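Local coordinates for restriction endonuclease S subunits (Thermoanaerobacter tengcongensis, PDB 3OKG), which is the S subunit of a type I restriction-modification system, which probably binds DNA and gives the methyltransferase it forms with M subunits its sequence specificity, at residues C119-N124 and N162-T167; D89-T94 and N101-P106; P226-V231 and L362-E367. All blocks are in the same frame, centred on the assembly; numbering follows the deposited sequence.

Contact 1: residues C119-N124 and N162-T167; sequences CVIRAN and NDVYNT. With SO4 (sulfate ion), chain F; SO4 (sulfate ion), chain H.
The phenol of Tyr-165 hands its hydroxyl hydrogen to the backbone carbonyl of Val-120, with Tyr-165 OH 2.6 Å from Val-120 O. The acceptor lies at the edge of the ring, close to the ring plane, while the hydroxyl approaches the carbonyl tilted 33° from the carbonyl plane. A water extends the link: it donates to Tyr-165 OH, at 3.2 Å, and accepts from Val-120 N, so hydroxyl and water together bracket both backbone polar groups of Val-120. Over one face of the same ring sits the thiol of Cys-119, a sulfur-aromatic contact with Cys-119 SG 3.8 Å from the centroid of the Tyr-165 ring and displaced toward the rim near CE1 and CZ. The sulfur reaches this place because it stands anti to its own backbone N (chi1 175°), pointing off the strand at the helix; there it also rests against Val-164, with Cys-119 SG 3.9 Å from Val-164 CB. Beyond it, Ile-121 CD1 meets Val-164 CG1 at 4.0 Å, the two side chains crossing at about a right angle, and Ile-121 CG1 slides past Tyr-165 CE1. A phenylalanine in place of Tyr-165 would probably leave the Val-120 carbonyl without its hydroxyl donor and the water with one partner fewer. In the second shell, backbone hydrogen bonds between Cys-119 and Phe-92 and between Ile-121 and Val-90 tie the strand to its neighbour, while Leu-133 and Cys-137 touch Ile-121. The arrangement is plain helix-on-strand packing, the short helix 161-165 resting on edge strand 118-121 within a DNA specificity domain.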
ATOM      1  N   CYS A 119      22.343  19.804  -6.102  1.00 15.53           N
ATOM      2  CA  CYS A 119      22.546  21.176  -5.665  1.00 16.47           C
ATOM      3  C   CYS A 119      22.907  21.169  -4.173  1.00 19.26           C
ATOM      4  O   CYS A 119      22.176  20.585  -3.363  1.00 18.08           O
ATOM      5  CB  CYS A 119      21.249  21.972  -5.875  1.00 17.14           C
ATOM      6  SG  CYS A 119      21.327  23.643  -5.234  1.00 21.27           S
ATOM      7  N   VAL A 120      24.000  21.832  -3.804  1.00 16.61           N
ATOM      8  CA  VAL A 120      24.467  21.798  -2.396  1.00 16.43           C
ATOM      9  C   VAL A 120      24.000  23.076  -1.688  1.00 16.73           C
ATOM     10  O   VAL A 120      24.363  24.166  -2.070  1.00 22.26           O
ATOM     11  CB  VAL A 120      26.011  21.623  -2.274  1.00 16.06           C
ATOM     12  CG1 VAL A 120      26.427  21.634  -0.802  1.00 18.20           C
ATOM     13  CG2 VAL A 120      26.469  20.265  -2.883  1.00 18.38           C
ATOM     14  N   ILE A 121      23.155  22.908  -0.684  1.00 15.94           N
ATOM     15  CA  ILE A 121      22.480  23.999  -0.017  1.00 17.10           C
ATOM     16  C   ILE A 121      23.044  24.083   1.398  1.00 18.43           C
ATOM     17  O   ILE A 121      22.662  23.294   2.267  1.00 17.21           O
ATOM     18  CB  ILE A 121      20.952  23.693   0.026  1.00 15.67           C
ATOM     19  CG1 ILE A 121      20.357  23.795  -1.392  1.00 21.59           C
ATOM     20  CG2 ILE A 121      20.240  24.586   1.024  1.00 18.27           C
ATOM     21  CD1 ILE A 121      19.047  22.954  -1.568  1.00 22.18           C
ATOM     22  N   ARG A 122      23.956  25.036   1.603  1.00 16.28           N
ATOM     23  CA  ARG A 122      24.699  25.199   2.845  1.00 22.12           C
ATOM     24  C   ARG A 122      24.172  26.368   3.642  1.00 17.97           C
ATOM     25  O   ARG A 122      24.337  27.524   3.227  1.00 14.30           O
ATOM     26  CB  ARG A 122      26.183  25.417   2.520  1.00 22.55           C
ATOM     27  CG  ARG A 122      27.104  25.539   3.755  1.00 25.18           C
ATOM     28  CD  ARG A 122      28.572  25.315   3.355  1.00 25.45           C
ATOM     29  NE  ARG A 122      28.719  23.989   2.734  1.00 24.54           N
ATOM     30  CZ  ARG A 122      29.726  23.638   1.939  1.00 25.64           C
ATOM     31  NH1 ARG A 122      30.708  24.504   1.677  1.00 23.56           N
ATOM     32  NH2 ARG A 122      29.755  22.422   1.413  1.00 21.98           N
ATOM     33  N   ALA A 123      23.538  26.086   4.784  1.00 17.93           N
ATOM     34  CA  ALA A 123      22.829  27.133   5.509  1.00 21.31           C
ATOM     35  C   ALA A 123      23.784  28.179   6.007  1.00 23.48           C
ATOM     36  O   ALA A 123      24.814  27.848   6.586  1.00 21.59           O
ATOM     37  CB  ALA A 123      22.077  26.555   6.701  1.00 20.14           C
ATOM     38  N   ASN A 124      23.440  29.438   5.798  1.00 15.34           N
ATOM     39  CA  ASN A 124      24.092  30.524   6.514  1.00 22.10           C
ATOM     40  C   ASN A 124      23.416  30.557   7.878  1.00 25.87           C
ATOM     41  O   ASN A 124      22.257  30.972   7.999  1.00 20.83           O
ATOM     42  CB  ASN A 124      23.894  31.859   5.785  1.00 18.47           C
ATOM     43  CG  ASN A 124      24.554  33.035   6.521  1.00 15.66           C
ATOM     44  OD1 ASN A 124      24.898  32.923   7.688  1.00 24.17           O
ATOM     45  ND2 ASN A 124      24.710  34.163   5.822  1.00 23.72           N
ATOM     46  N   ASN A 162      21.206  26.929  -9.843  1.00 21.48           N
ATOM     47  CA  ASN A 162      20.638  28.290  -9.679  1.00 20.42           C
ATOM     48  C   ASN A 162      19.103  28.306  -9.621  1.00 19.81           C
ATOM     49  O   ASN A 162      18.522  29.095  -8.882  1.00 19.25           O
ATOM     50  CB  ASN A 162      21.139  29.245 -10.781  1.00 22.49           C
ATOM     51  CG  ASN A 162      22.581  29.627 -10.577  1.00 40.03           C
ATOM     52  OD1 ASN A 162      23.084  29.583  -9.450  1.00 32.04           O
ATOM     53  ND2 ASN A 162      23.265  29.978 -11.658  1.00 33.03           N
ATOM     54  N   ASP A 163      18.458  27.437 -10.392  1.00 17.18           N
ATOM     55  CA  ASP A 163      16.998  27.340 -10.345  1.00 23.08           C
ATOM     56  C   ASP A 163      16.570  27.015  -8.902  1.00 22.30           C
ATOM     57  O   ASP A 163      15.626  27.585  -8.355  1.00 16.94           O
ATOM     58  CB  ASP A 163      16.494  26.204 -11.250  1.00 21.63           C
ATOM     59  CG  ASP A 163      16.594  26.531 -12.746  1.00 22.14           C
ATOM     60  OD1 ASP A 163      16.851  27.695 -13.095  1.00 20.32           O
ATOM     61  OD2 ASP A 163      16.410  25.600 -13.557  1.00 24.84           O
ATOM     62  N   VAL A 164      17.262  26.067  -8.286  1.00 18.66           N
ATOM     63  CA  VAL A 164      16.919  25.706  -6.907  1.00 18.98           C
ATOM     64  C   VAL A 164      17.184  26.881  -5.947  1.00 15.59           C
ATOM     65  O   VAL A 164      16.334  27.230  -5.117  1.00 18.45           O
ATOM     66  CB  VAL A 164      17.681  24.433  -6.476  1.00 18.85           C
ATOM     67  CG1 VAL A 164      17.363  24.056  -4.999  1.00 18.88           C
ATOM     68  CG2 VAL A 164      17.357  23.250  -7.443  1.00 17.30           C
ATOM     69  N   TYR A 165      18.349  27.504  -6.062  1.00 17.02           N
ATOM     70  CA  TYR A 165      18.678  28.619  -5.178  1.00 20.96           C
ATOM     71  C   TYR A 165      17.679  29.772  -5.358  1.00 25.08           C
ATOM     72  O   TYR A 165      17.476  30.561  -4.447  1.00 19.56           O
ATOM     73  CB  TYR A 165      20.094  29.150  -5.421  1.00 23.10           C
ATOM     74  CG  TYR A 165      21.215  28.172  -5.126  1.00 21.55           C
ATOM     75  CD1 TYR A 165      21.251  27.452  -3.918  1.00 22.36           C
ATOM     76  CD2 TYR A 165      22.253  28.006  -6.018  1.00 20.62           C
ATOM     77  CE1 TYR A 165      22.304  26.554  -3.641  1.00 23.53           C
ATOM     78  CE2 TYR A 165      23.306  27.140  -5.748  1.00 22.72           C
ATOM     79  CZ  TYR A 165      23.331  26.420  -4.555  1.00 20.18           C
ATOM     80  OH  TYR A 165      24.377  25.534  -4.323  1.00 22.06           O
ATOM     81  N   ASN A 166      17.048  29.854  -6.526  1.00 19.88           N
ATOM     82  CA  ASN A 166      16.126  30.960  -6.798  1.00 20.42           C
ATOM     83  C   ASN A 166      14.725  30.770  -6.245  1.00 19.70           C
ATOM     84  O   ASN A 166      13.906  31.701  -6.256  1.00 21.46           O
ATOM     85  CB  ASN A 166      16.058  31.236  -8.315  1.00 18.48           C
ATOM     86  CG  ASN A 166      17.284  31.969  -8.812  1.00 25.68           C
ATOM     87  OD1 ASN A 166      17.990  32.611  -8.028  1.00 23.72           O
ATOM     88  ND2 ASN A 166      17.550  31.884 -10.123  1.00 23.66           N
ATOM     89  N   THR A 167      14.429  29.569  -5.754  1.00 19.26           N
ATOM     90  CA  THR A 167      13.075  29.309  -5.278  1.00 16.55           C
ATOM     91  C   THR A 167      12.803  30.154  -4.044  1.00 21.93           C
ATOM     92  O   THR A 167      13.726  30.469  -3.299  1.00 20.79           O
ATOM     93  CB  THR A 167      12.806  27.788  -4.986  1.00 21.07           C
ATOM     94  OG1 THR A 167      13.664  27.330  -3.931  1.00 20.31           O
ATOM     95  CG2 THR A 167      12.988  26.918  -6.260  1.00 17.12           C
TER
HETATM   96  S   SO4 F 402      22.109  28.991 -14.811  1.00 90.83           S
HETATM   97  O1  SO4 F 402      23.080  28.039 -14.270  1.00 43.84           O
HETATM   98  O2  SO4 F 402      22.582  30.360 -14.579  1.00 69.01           O
HETATM   99  O3  SO4 F 402      21.937  28.700 -16.246  1.00 46.54           O
HETATM  100  O4  SO4 F 402      20.825  28.819 -14.136  1.00 44.25           O
HETATM  101  S   SO4 H 404      34.494  24.548   1.724  1.00 93.04           S
HETATM  102  O1  SO4 H 404      35.854  25.084   1.742  1.00 83.24           O
HETATM  103  O2  SO4 H 404      34.037  24.371   3.102  1.00 57.32           O
HETATM  104  O3  SO4 H 404      33.607  25.487   1.024  1.00 61.09           O
HETATM  105  O4  SO4 H 404      34.477  23.254   1.038  1.00 46.02           O
HETATM  106  O   HOH W   1      25.784  22.985  -5.596  1.00 21.19           O

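Contact 2: residues D89-T94 and N101-P106; sequences DVIFAT and NIALVP
Phe-92 and Ile-102 lie side by side and point the same way, CG1 and CD1 of the isoleucine meeting the CD1 and CE1 atoms of the ring, with Ile-102 CD1 3.6 Å from Phe-92 CE1. They form a non-hydrogen-bonded pair of an antiparallel hairpin whose strand segments run at 170° to each other. Val-90 and Leu-104 project from the same face: Val-90 CG1 leans diagonally toward Ile-102 CG2, 4.0 Å away, whereas its other methyl, CG2, meets Leu-104 CD1 with the two side chains at about a right angle. On the reverse face Ile-91 stands beside the small Ala-103, with Ile-91 CG1 4.2 Å from Ala-103 CB. That arm occupies the position between backbone N and carbonyl carbon (chi1 51°), which leaves Ile-91 CG2 to cross Val-105 CG2 at 4.0 Å. Beneath the side chains, Ile-91 and Ala-103 exchange two backbone hydrogen bonds; Val-105 N to Asp-89 O, 2.8 Å, and Ala-93 N to Asn-101 O, 3.0 Å, continue the ladder on either side. The Asp-89 carboxylate turns to partners beyond the hairpin, among them Arg-86 N, from which it accepts a hydrogen bond. Strand 90-93 is the middle of a three-stranded antiparallel sheet, between 102-104 and 118-121. Helix 130-137 covers the Val-90 and Leu-104 face through Phe-134 and reaches Phe-92 through Cys-137, while Val-164 of helix 161-165 packs on Phe-92 as well.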
ATOM      1  N   ASP A  89      24.957  20.278   5.373  1.00 16.76           N
ATOM      2  CA  ASP A  89      24.513  20.696   4.038  1.00 20.85           C
ATOM      3  C   ASP A  89      23.220  19.942   3.733  1.00 17.18           C
ATOM      4  O   ASP A  89      23.029  18.826   4.201  1.00 18.29           O
ATOM      5  CB  ASP A  89      25.507  20.311   2.932  1.00 18.23           C
ATOM      6  CG  ASP A  89      26.734  21.213   2.886  1.00 24.00           C
ATOM      7  OD1 ASP A  89      26.742  22.275   3.532  1.00 19.85           O
ATOM      8  OD2 ASP A  89      27.696  20.843   2.196  1.00 22.55           O
ATOM      9  N   VAL A  90      22.363  20.535   2.914  1.00 15.47           N
ATOM     10  CA  VAL A  90      21.282  19.799   2.298  1.00 12.51           C
ATOM     11  C   VAL A  90      21.697  19.525   0.871  1.00 14.64           C
ATOM     12  O   VAL A  90      22.146  20.436   0.171  1.00 18.69           O
ATOM     13  CB  VAL A  90      19.970  20.622   2.346  1.00 19.41           C
ATOM     14  CG1 VAL A  90      18.861  19.927   1.525  1.00 17.90           C
ATOM     15  CG2 VAL A  90      19.533  20.821   3.812  1.00 15.22           C
ATOM     16  N   ILE A  91      21.550  18.284   0.411  1.00 15.96           N
ATOM     17  CA  ILE A  91      21.812  18.011  -0.998  1.00 15.15           C
ATOM     18  C   ILE A  91      20.497  17.686  -1.679  1.00 15.45           C
ATOM     19  O   ILE A  91      19.698  16.922  -1.176  1.00 18.58           O
ATOM     20  CB  ILE A  91      22.842  16.873  -1.188  1.00 17.42           C
ATOM     21  CG1 ILE A  91      22.420  15.648  -0.368  1.00 16.86           C
ATOM     22  CG2 ILE A  91      24.192  17.321  -0.637  1.00 16.51           C
ATOM     23  CD1 ILE A  91      23.298  14.386  -0.650  1.00 17.02           C
ATOM     24  N   PHE A  92      20.289  18.273  -2.846  1.00 16.75           N
ATOM     25  CA  PHE A  92      18.980  18.272  -3.496  1.00 12.96           C
ATOM     26  C   PHE A  92      19.196  17.877  -4.967  1.00 17.41           C
ATOM     27  O   PHE A  92      19.832  18.619  -5.711  1.00 19.90           O
ATOM     28  CB  PHE A  92      18.441  19.715  -3.425  1.00 16.91           C
ATOM     29  CG  PHE A  92      17.104  19.900  -4.089  1.00 18.54           C
ATOM     30  CD1 PHE A  92      15.947  19.972  -3.331  1.00 23.74           C
ATOM     31  CD2 PHE A  92      17.015  20.029  -5.480  1.00 18.31           C
ATOM     32  CE1 PHE A  92      14.718  20.155  -3.937  1.00 25.07           C
ATOM     33  CE2 PHE A  92      15.792  20.213  -6.089  1.00 23.82           C
ATOM     34  CZ  PHE A  92      14.638  20.274  -5.321  1.00 27.56           C
ATOM     35  N   ALA A  93      18.750  16.694  -5.366  1.00 16.55           N
ATOM     36  CA  ALA A  93      19.037  16.235  -6.733  1.00 18.07           C
ATOM     37  C   ALA A  93      18.319  17.142  -7.724  1.00 23.71           C
ATOM     38  O   ALA A  93      17.137  17.432  -7.541  1.00 20.74           O
ATOM     39  CB  ALA A  93      18.593  14.799  -6.921  1.00 17.47           C
ATOM     40  N   THR A  94      19.030  17.604  -8.756  1.00 18.92           N
ATOM     41  CA  THR A  94      18.402  18.451  -9.762  1.00 21.62           C
ATOM     42  C   THR A  94      17.729  17.628 -10.868  1.00 25.92           C
ATOM     43  O   THR A  94      16.881  18.135 -11.563  1.00 24.25           O
ATOM     44  CB  THR A  94      19.366  19.479 -10.346  1.00 21.81           C
ATOM     45  OG1 THR A  94      20.559  18.823 -10.820  1.00 19.65           O
ATOM     46  CG2 THR A  94      19.729  20.492  -9.269  1.00 17.02           C
ATOM     47  N   ASN A 101      15.003  12.884  -3.899  1.00 22.56           N
ATOM     48  CA  ASN A 101      16.363  12.517  -3.529  1.00 22.03           C
ATOM     49  C   ASN A 101      17.031  13.727  -2.894  1.00 19.58           C
ATOM     50  O   ASN A 101      17.795  14.471  -3.515  1.00 18.30           O
ATOM     51  CB  ASN A 101      17.115  11.982  -4.753  1.00 22.53           C
ATOM     52  CG  ASN A 101      16.611  10.616  -5.147  1.00 21.72           C
ATOM     53  OD1 ASN A 101      16.188  10.395  -6.279  1.00 26.99           O
ATOM     54  ND2 ASN A 101      16.603   9.699  -4.181  1.00 17.57           N
ATOM     55  N   ILE A 102      16.707  13.937  -1.626  1.00 14.45           N
ATOM     56  CA  ILE A 102      17.067  15.173  -0.953  1.00 12.70           C
ATOM     57  C   ILE A 102      17.412  14.764   0.462  1.00 18.99           C
ATOM     58  O   ILE A 102      16.625  14.050   1.079  1.00 21.24           O
ATOM     59  CB  ILE A 102      15.861  16.116  -0.877  1.00 15.58           C
ATOM     60  CG1 ILE A 102      15.383  16.505  -2.299  1.00 21.80           C
ATOM     61  CG2 ILE A 102      16.202  17.361  -0.029  1.00 18.20           C
ATOM     62  CD1 ILE A 102      13.963  17.072  -2.303  1.00 21.36           C
ATOM     63  N   ALA A 103      18.550  15.216   0.989  1.00 14.49           N
ATOM     64  CA  ALA A 103      19.010  14.663   2.274  1.00 15.82           C
ATOM     65  C   ALA A 103      19.869  15.633   3.003  1.00 18.60           C
ATOM     66  O   ALA A 103      20.433  16.533   2.394  1.00 16.94           O
ATOM     67  CB  ALA A 103      19.789  13.388   2.029  1.00 16.99           C
ATOM     68  N   LEU A 104      19.995  15.414   4.310  1.00 18.22           N
ATOM     69  CA  LEU A 104      20.824  16.253   5.172  1.00 15.58           C
ATOM     70  C   LEU A 104      22.124  15.531   5.439  1.00 21.76           C
ATOM     71  O   LEU A 104      22.125  14.355   5.770  1.00 19.59           O
ATOM     72  CB  LEU A 104      20.107  16.503   6.497  1.00 17.76           C
ATOM     73  CG  LEU A 104      20.837  17.326   7.569  1.00 22.38           C
ATOM     74  CD1 LEU A 104      20.995  18.789   7.108  1.00 17.96           C
ATOM     75  CD2 LEU A 104      20.072  17.233   8.890  1.00 25.60           C
ATOM     76  N   VAL A 105      23.233  16.223   5.257  1.00 21.08           N
ATOM     77  CA  VAL A 105      24.531  15.581   5.372  1.00 14.39           C
ATOM     78  C   VAL A 105      24.907  15.484   6.859  1.00 15.97           C
ATOM     79  O   VAL A 105      24.968  16.507   7.542  1.00 20.01           O
ATOM     80  CB  VAL A 105      25.608  16.386   4.606  1.00 15.56           C
ATOM     81  CG1 VAL A 105      27.021  15.778   4.844  1.00 19.39           C
ATOM     82  CG2 VAL A 105      25.271  16.436   3.093  1.00 16.97           C
ATOM     83  N   PRO A 106      25.124  14.270   7.357  1.00 20.56           N
ATOM     84  CA  PRO A 106      25.479  14.071   8.770  1.00 17.65           C
ATOM     85  C   PRO A 106      26.905  14.534   9.039  1.00 26.46           C
ATOM     86  O   PRO A 106      27.618  14.832   8.081  1.00 22.97           O
ATOM     87  CB  PRO A 106      25.373  12.555   8.942  1.00 18.26           C
ATOM     88  CG  PRO A 106      25.644  12.007   7.586  1.00 20.42           C
ATOM     89  CD  PRO A 106      25.060  12.997   6.618  1.00 18.52           C
TER

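Contact 3: residues P226-V231 and L362-E367; sequences PGWRWV and LPPLEE
Trp-228 spreads its indole over the ring of Pro-363 in a CH-pi contact: Pro-363 CG lies 3.4 Å from the centroid of the Trp-228 six-membered ring and only 3° off its normal, while Pro-363 CB sits 3.6 Å from Trp-228 CE2 at the junction of the two rings. Pro-364 CD adds a contact at Trp-228 CD1, and the CG methylene of Glu-367 reaches Trp-228 CZ2 at 3.7 Å. The glutamate chain, bent at chi2 (78°), brings OE2 to the indole edge with its carboxylate plane turned 63° from the ring; OE1 makes a salt bridge with Arg-370. Next to this contact Arg-229 and Leu-362 form a hydrogen-bonded antiparallel pair, Leu-362 N to Arg-229 O at 2.8 Å and Arg-229 N to Leu-362 O at 3.0 Å. Their side chains run alongside each other in the same direction, and Arg-229 NH2 meets Leu-362 CD2 at 3.6 Å. Val-231, on the same strand as Arg-229, packs against Leu-362, with Val-231 CG2 4.0 Å from Leu-362 CB. A water donates to both Gly-227 O and Leu-362 O, joining the two backbones beyond the last strand pair. Strands 229-232 and 359-362 make a two-stranded sheet, and chain 362-367 leaves it through two prolines, with Pro-364 at the N-cap position, right before the long helix 365-388. Ile-371 of that helix also touches Trp-228, and Val-236 of helix 233-236 packs on both Val-231 and Leu-362.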
ATOM      1  N   PRO A 226     -24.740 -29.856  23.245  1.00 40.31           N
ATOM      2  CA  PRO A 226     -25.986 -30.605  23.080  1.00 39.99           C
ATOM      3  C   PRO A 226     -26.973 -29.826  22.221  1.00 39.36           C
ATOM      4  O   PRO A 226     -27.144 -28.615  22.411  1.00 28.83           O
ATOM      5  CB  PRO A 226     -26.508 -30.743  24.513  1.00 40.64           C
ATOM      6  CG  PRO A 226     -25.245 -30.762  25.368  1.00 33.03           C
ATOM      7  CD  PRO A 226     -24.307 -29.776  24.658  1.00 38.71           C
ATOM      8  N   GLY A 227     -27.611 -30.518  21.279  1.00 26.43           N
ATOM      9  CA  GLY A 227     -28.607 -29.886  20.428  1.00 34.69           C
ATOM     10  C   GLY A 227     -28.071 -29.568  19.042  1.00 43.37           C
ATOM     11  O   GLY A 227     -28.823 -29.455  18.079  1.00 31.55           O
ATOM     12  N   TRP A 228     -26.761 -29.401  18.946  1.00 33.09           N
ATOM     13  CA  TRP A 228     -26.109 -29.324  17.650  1.00 38.59           C
ATOM     14  C   TRP A 228     -26.087 -30.757  17.171  1.00 42.62           C
ATOM     15  O   TRP A 228     -26.126 -31.679  17.985  1.00 37.69           O
ATOM     16  CB  TRP A 228     -24.654 -28.873  17.802  1.00 33.97           C
ATOM     17  CG  TRP A 228     -24.403 -27.415  18.148  1.00 34.46           C
ATOM     18  CD1 TRP A 228     -25.132 -26.614  18.987  1.00 30.91           C
ATOM     19  CD2 TRP A 228     -23.295 -26.614  17.687  1.00 25.70           C
ATOM     20  NE1 TRP A 228     -24.556 -25.355  19.052  1.00 27.70           N
ATOM     21  CE2 TRP A 228     -23.420 -25.341  18.284  1.00 23.68           C
ATOM     22  CE3 TRP A 228     -22.207 -26.861  16.835  1.00 25.39           C
ATOM     23  CZ2 TRP A 228     -22.504 -24.298  18.030  1.00 27.13           C
ATOM     24  CZ3 TRP A 228     -21.290 -25.827  16.596  1.00 29.06           C
ATOM     25  CH2 TRP A 228     -21.449 -24.570  17.197  1.00 27.63           C
ATOM     26  N   ARG A 229     -26.002 -30.963  15.865  1.00 27.92           N
ATOM     27  CA  ARG A 229     -25.812 -32.305  15.335  1.00 34.65           C
ATOM     28  C   ARG A 229     -24.762 -32.299  14.254  1.00 37.40           C
ATOM     29  O   ARG A 229     -24.677 -31.343  13.461  1.00 28.93           O
ATOM     30  CB  ARG A 229     -27.115 -32.847  14.732  1.00 40.35           C
ATOM     31  CG  ARG A 229     -28.193 -33.231  15.730  1.00 53.81           C
ATOM     32  CD  ARG A 229     -29.498 -33.591  15.019  1.00 37.62           C
ATOM     33  NE  ARG A 229     -29.927 -32.490  14.163  1.00 58.31           N
ATOM     34  CZ  ARG A 229     -30.132 -32.590  12.854  1.00 66.03           C
ATOM     35  NH1 ARG A 229     -29.973 -33.761  12.245  1.00 49.47           N
ATOM     36  NH2 ARG A 229     -30.515 -31.522  12.159  1.00 50.12           N
ATOM     37  N   TRP A 230     -23.972 -33.365  14.209  1.00 23.28           N
ATOM     38  CA  TRP A 230     -23.156 -33.641  13.044  1.00 23.73           C
ATOM     39  C   TRP A 230     -24.020 -34.171  11.893  1.00 35.23           C
ATOM     40  O   TRP A 230     -24.619 -35.233  12.014  1.00 27.23           O
ATOM     41  CB  TRP A 230     -22.098 -34.667  13.386  1.00 23.35           C
ATOM     42  CG  TRP A 230     -20.934 -34.091  14.099  1.00 36.31           C
ATOM     43  CD1 TRP A 230     -20.585 -34.284  15.416  1.00 28.21           C
ATOM     44  CD2 TRP A 230     -19.961 -33.202  13.549  1.00 27.48           C
ATOM     45  NE1 TRP A 230     -19.433 -33.588  15.700  1.00 31.50           N
ATOM     46  CE2 TRP A 230     -19.036 -32.904  14.577  1.00 37.46           C
ATOM     47  CE3 TRP A 230     -19.773 -32.633  12.284  1.00 31.58           C
ATOM     48  CZ2 TRP A 230     -17.946 -32.048  14.379  1.00 24.04           C
ATOM     49  CZ3 TRP A 230     -18.686 -31.790  12.080  1.00 32.22           C
ATOM     50  CH2 TRP A 230     -17.785 -31.505  13.130  1.00 30.97           C
ATOM     51  N   VAL A 231     -24.086 -33.443  10.780  1.00 27.21           N
ATOM     52  CA  VAL A 231     -24.845 -33.901   9.606  1.00 22.85           C
ATOM     53  C   VAL A 231     -23.963 -33.965   8.375  1.00 33.74           C
ATOM     54  O   VAL A 231     -22.912 -33.324   8.315  1.00 27.87           O
ATOM     55  CB  VAL A 231     -26.057 -33.001   9.309  1.00 26.28           C
ATOM     56  CG1 VAL A 231     -26.982 -32.922  10.522  1.00 22.68           C
ATOM     57  CG2 VAL A 231     -25.594 -31.592   8.907  1.00 26.23           C
ATOM     58  N   LEU A 362     -23.869 -28.737  12.929  1.00 19.87           N
ATOM     59  CA  LEU A 362     -25.070 -28.007  12.636  1.00 15.31           C
ATOM     60  C   LEU A 362     -25.791 -27.584  13.892  1.00 31.96           C
ATOM     61  O   LEU A 362     -26.535 -28.389  14.480  1.00 25.58           O
ATOM     62  CB  LEU A 362     -26.007 -28.847  11.727  1.00 22.18           C
ATOM     63  CG  LEU A 362     -27.188 -28.051  11.152  1.00 27.35           C
ATOM     64  CD1 LEU A 362     -26.728 -27.182   9.941  1.00 25.70           C
ATOM     65  CD2 LEU A 362     -28.336 -28.977  10.746  1.00 27.14           C
ATOM     66  N   PRO A 363     -25.580 -26.315  14.309  1.00 24.28           N
ATOM     67  CA  PRO A 363     -26.333 -25.716  15.406  1.00 22.30           C
ATOM     68  C   PRO A 363     -27.757 -25.446  14.975  1.00 28.10           C
ATOM     69  O   PRO A 363     -28.045 -25.461  13.774  1.00 29.47           O
ATOM     70  CB  PRO A 363     -25.635 -24.350  15.626  1.00 26.80           C
ATOM     71  CG  PRO A 363     -24.324 -24.431  14.865  1.00 26.66           C
ATOM     72  CD  PRO A 363     -24.634 -25.354  13.711  1.00 26.10           C
ATOM     73  N   PRO A 364     -28.638 -25.163  15.940  1.00 29.08           N
ATOM     74  CA  PRO A 364     -29.944 -24.606  15.600  1.00 32.69           C
ATOM     75  C   PRO A 364     -29.740 -23.284  14.845  1.00 35.30           C
ATOM     76  O   PRO A 364     -28.711 -22.623  14.995  1.00 31.51           O
ATOM     77  CB  PRO A 364     -30.591 -24.348  16.961  1.00 34.57           C
ATOM     78  CG  PRO A 364     -29.839 -25.210  17.933  1.00 33.22           C
ATOM     79  CD  PRO A 364     -28.457 -25.365  17.389  1.00 32.77           C
ATOM     80  N   LEU A 365     -30.711 -22.895  14.036  1.00 30.49           N
ATOM     81  CA  LEU A 365     -30.555 -21.680  13.217  1.00 33.21           C
ATOM     82  C   LEU A 365     -30.152 -20.458  14.026  1.00 33.79           C
ATOM     83  O   LEU A 365     -29.307 -19.661  13.605  1.00 30.99           O
ATOM     84  CB  LEU A 365     -31.841 -21.383  12.457  1.00 35.03           C
ATOM     85  CG  LEU A 365     -32.100 -22.335  11.293  1.00 39.28           C
ATOM     86  CD1 LEU A 365     -33.547 -22.207  10.822  1.00 42.43           C
ATOM     87  CD2 LEU A 365     -31.124 -22.047  10.153  1.00 38.17           C
ATOM     88  N   GLU A 366     -30.764 -20.299  15.190  1.00 27.88           N
ATOM     89  CA  GLU A 366     -30.489 -19.125  15.996  1.00 35.53           C
ATOM     90  C   GLU A 366     -29.011 -19.058  16.382  1.00 31.01           C
ATOM     91  O   GLU A 366     -28.432 -17.980  16.411  1.00 29.38           O
ATOM     92  CB  GLU A 366     -31.382 -19.052  17.236  1.00 37.03           C
ATOM     93  CG  GLU A 366     -31.801 -17.609  17.551  1.00 60.91           C
ATOM     94  CD  GLU A 366     -31.794 -17.277  19.045  1.00 89.59           C
ATOM     95  OE1 GLU A 366     -32.026 -16.095  19.392  1.00 88.20           O
ATOM     96  OE2 GLU A 366     -31.555 -18.187  19.871  1.00 88.32           O
ATOM     97  N   GLU A 367     -28.406 -20.207  16.668  1.00 29.10           N
ATOM     98  CA  GLU A 367     -27.003 -20.231  17.073  1.00 31.11           C
ATOM     99  C   GLU A 367     -26.077 -20.054  15.877  1.00 33.96           C
ATOM    100  O   GLU A 367     -25.012 -19.451  16.002  1.00 25.31           O
ATOM    101  CB  GLU A 367     -26.667 -21.522  17.807  1.00 24.93           C
ATOM    102  CG  GLU A 367     -25.187 -21.711  18.130  1.00 22.43           C
ATOM    103  CD  GLU A 367     -24.737 -20.893  19.339  1.00 34.18           C
ATOM    104  OE1 GLU A 367     -25.496 -20.001  19.779  1.00 33.07           O
ATOM    105  OE2 GLU A 367     -23.622 -21.139  19.840  1.00 30.42           O
TER
HETATM  106  O   HOH W   2     -29.243 -28.726  15.247  1.00 45.05           O

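Contacts 1 and 2 are buried neighbours, their centres 11 Å apart, and share one three-stranded sheet: strand 118-121 pairs with strand 90-93, Ile-121 N lying 2.8 Å from Val-90 O. A salt bridge from Arg-122 of contact 1 to Asp-89 of contact 2 spans the two. Contact 2 is held by a regular backbone ladder with aliphatic side chains on both faces, whereas contact 1 sets a helix on the sheet and relies on one phenol, a sulfur and a water. Contact 3, partly exposed and about 64 Å from contact 1 between nearest atoms, belongs to the second specificity domain; there a single strand pair and a tryptophan-proline CH-pi contact lead into a long helix.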